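Alpha-ketoglutarate-dependent 2,4-dichlorophenoxyacetate dioxygenase (Bradyrhizobium diazoefficiens, PDB 5BKE) probably acts as a metal- and 2-oxoglutarate-dependent dioxygenase that degrades aryloxyalkanoate herbicides. Local coordinates at residues H247-K250 / L254-W257. Sequence-based numbering, arbitrary orientation.
Sequences HKWK and LVMW. With OGA (N-oxalylglycine), chain O.
With chi1 at -171° setting CG opposite the backbone N and chi2 at 76° turning the ring, His247 presents one imidazole face to Val255 CG2, which stands anti to its own carbonyl carbon and projects back to meet it. CG2 lies 3.6 Å from the centroid of the His247 ring and 14° off its normal, which makes this a CH-pi contact over one face; the methyl is displaced toward the rim, where NE2 is its nearest ring atom at 3.5 Å. The same methyl also meets Trp249: CH2 of the indole comes within 3.7 Å of Val255 CG2 and 3.9 Å of Val255 CB, an oblique apolar approach by the far corner of the six-membered ring. Between the two aromatics the relation is edge to face, because His247 CD2 sits 3.5 Å above the indole plane near its centre. The imidazole is fixed in rotation at both nitrogens, ND1 hydrogen-bonding to Tyr245 OH and NE2 to Asp253 OD2, which also receives the backbone N of Lys250. Replacing His247 with alanine is likely to take away the ring on which Val255 CG2 rests and the CD2 that lies over the Trp249 indole, and to leave Tyr245 OH and Asp253 OD2 each short of a partner. Trp249 NE1 bonds Thr142 OG1, which in turn hydrogen-bonds N-oxalylglycine, an analogue of 2-oxoglutarate, placing the contact behind a wall of the pocket that probably receives the cosubstrate; farther along, Trp257 lays its ring edge against the ligand, CZ2 to O1 at 3.5 Å. In the double-stranded beta-helix characteristic of the cupin clan, the contact joins the two sheets: His247 ends strand 244-247, which pairs with 142-146, while Val255 belongs to strand 254-258, set between strands 42-45 and 127-132.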
loop_
_atom_site.group_PDB
_atom_site.type_symbol
_atom_site.label_atom_id
_atom_site.label_comp_id
_atom_site.label_asym_id
_atom_site.label_seq_id
_atom_site.Cartn_x
_atom_site.Cartn_y
_atom_site.Cartn_z
ATOM N N HIS C 247 -23.668 -14.332 28.960
ATOM C CA HIS C 247 -23.414 -15.561 29.707
ATOM C C HIS C 247 -24.710 -16.172 30.218
ATOM O O HIS C 247 -25.465 -15.530 30.964
ATOM C CB HIS C 247 -22.427 -15.376 30.867
ATOM C CG HIS C 247 -22.008 -16.673 31.487
ATOM N ND1 HIS C 247 -21.103 -17.523 30.889
ATOM C CD2 HIS C 247 -22.407 -17.291 32.623
ATOM C CE1 HIS C 247 -20.935 -18.592 31.646
ATOM N NE2 HIS C 247 -21.719 -18.479 32.702
ATOM N N LYS C 248 -24.938 -17.416 29.793
ATOM C CA LYS C 248 -26.029 -18.254 30.249
ATOM C C LYS C 248 -25.466 -19.180 31.327
ATOM O O LYS C 248 -24.539 -19.959 31.079
ATOM C CB LYS C 248 -26.581 -19.061 29.076
ATOM C CG LYS C 248 -27.990 -19.587 29.264
ATOM C CD LYS C 248 -28.196 -20.892 28.490
ATOM C CE LYS C 248 -29.653 -21.107 28.092
ATOM N NZ LYS C 248 -30.584 -21.039 29.258
ATOM N N TRP C 249 -26.028 -19.081 32.529
ATOM C CA TRP C 249 -25.457 -19.744 33.712
ATOM C C TRP C 249 -25.729 -21.249 33.787
ATOM O O TRP C 249 -26.856 -21.704 33.573
ATOM C CB TRP C 249 -25.961 -19.058 34.984
ATOM C CG TRP C 249 -25.365 -17.712 35.208
ATOM C CD1 TRP C 249 -25.948 -16.503 34.961
ATOM C CD2 TRP C 249 -24.058 -17.432 35.719
ATOM N NE1 TRP C 249 -25.085 -15.485 35.291
ATOM C CE2 TRP C 249 -23.921 -16.027 35.765
ATOM C CE3 TRP C 249 -22.993 -18.236 36.164
ATOM C CZ2 TRP C 249 -22.747 -15.398 36.219
ATOM C CZ3 TRP C 249 -21.827 -17.614 36.632
ATOM C CH2 TRP C 249 -21.715 -16.206 36.651
ATOM N N LYS C 250 -24.682 -22.007 34.090
ATOM C CA LYS C 250 -24.811 -23.400 34.512
ATOM C C LYS C 250 -24.311 -23.510 35.941
ATOM O O LYS C 250 -23.446 -22.730 36.364
ATOM C CB LYS C 250 -24.014 -24.353 33.604
ATOM C CG LYS C 250 -24.559 -24.503 32.188
ATOM C CD LYS C 250 -23.519 -25.162 31.283
ATOM C CE LYS C 250 -23.615 -24.677 29.839
ATOM N NZ LYS C 250 -24.857 -25.159 29.167
ATOM N N LEU C 254 -17.828 -20.553 37.210
ATOM C CA LEU C 254 -17.170 -19.363 37.745
ATOM C C LEU C 254 -16.821 -18.453 36.580
ATOM O O LEU C 254 -16.091 -18.853 35.672
ATOM C CB LEU C 254 -15.924 -19.692 38.588
ATOM C CG LEU C 254 -15.272 -18.469 39.278
ATOM C CD1 LEU C 254 -14.890 -18.757 40.721
ATOM C CD2 LEU C 254 -14.084 -17.880 38.513
ATOM N N VAL C 255 -17.360 -17.240 36.618
ATOM C CA VAL C 255 -17.026 -16.198 35.656
ATOM C C VAL C 255 -16.287 -15.086 36.395
ATOM O O VAL C 255 -16.741 -14.604 37.442
ATOM C CB VAL C 255 -18.272 -15.667 34.901
ATOM C CG1 VAL C 255 -17.891 -14.602 33.888
ATOM C CG2 VAL C 255 -18.983 -16.810 34.177
ATOM N N MET C 256 -15.130 -14.710 35.858
ATOM C CA MET C 256 -14.321 -13.631 36.424
ATOM C C MET C 256 -14.029 -12.564 35.387
ATOM O O MET C 256 -13.791 -12.871 34.209
ATOM C CB MET C 256 -13.042 -14.158 37.082
ATOM C CG MET C 256 -12.031 -14.826 36.170
ATOM S SD MET C 256 -10.593 -15.494 37.046
ATOM C CE MET C 256 -9.924 -14.046 37.883
ATOM N N TRP C 257 -14.081 -11.309 35.814
ATOM C CA TRP C 257 -13.930 -10.197 34.890
ATOM C C TRP C 257 -12.985 -9.120 35.408
ATOM O O TRP C 257 -12.837 -8.942 36.633
ATOM C CB TRP C 257 -15.294 -9.614 34.491
ATOM C CG TRP C 257 -16.128 -9.078 35.630
ATOM C CD1 TRP C 257 -16.114 -7.797 36.125
ATOM C CD2 TRP C 257 -17.118 -9.791 36.391
ATOM N NE1 TRP C 257 -17.014 -7.678 37.151
ATOM C CE2 TRP C 257 -17.650 -8.879 37.338
ATOM C CE3 TRP C 257 -17.595 -11.114 36.377
ATOM C CZ2 TRP C 257 -18.640 -9.243 38.261
ATOM C CZ3 TRP C 257 -18.587 -11.480 37.292
ATOM C CH2 TRP C 257 -19.093 -10.546 38.225
HETATM C C1 OGA O . -21.594 -8.638 40.621
HETATM C C2 OGA O . -22.715 -8.542 39.712
HETATM C C4 OGA O . -24.529 -9.759 38.583
HETATM C C5 OGA O . -25.137 -11.123 38.759
HETATM O O1 OGA O . -20.775 -7.686 40.627
HETATM O O2 OGA O . -21.474 -9.670 41.318
HETATM O "O2'" OGA O . -23.039 -7.430 39.306
HETATM O O3 OGA O . -25.515 -11.433 39.912
HETATM N N1 OGA O . -23.294 -9.677 39.346
HETATM O O4 OGA O . -25.221 -11.880 37.764
#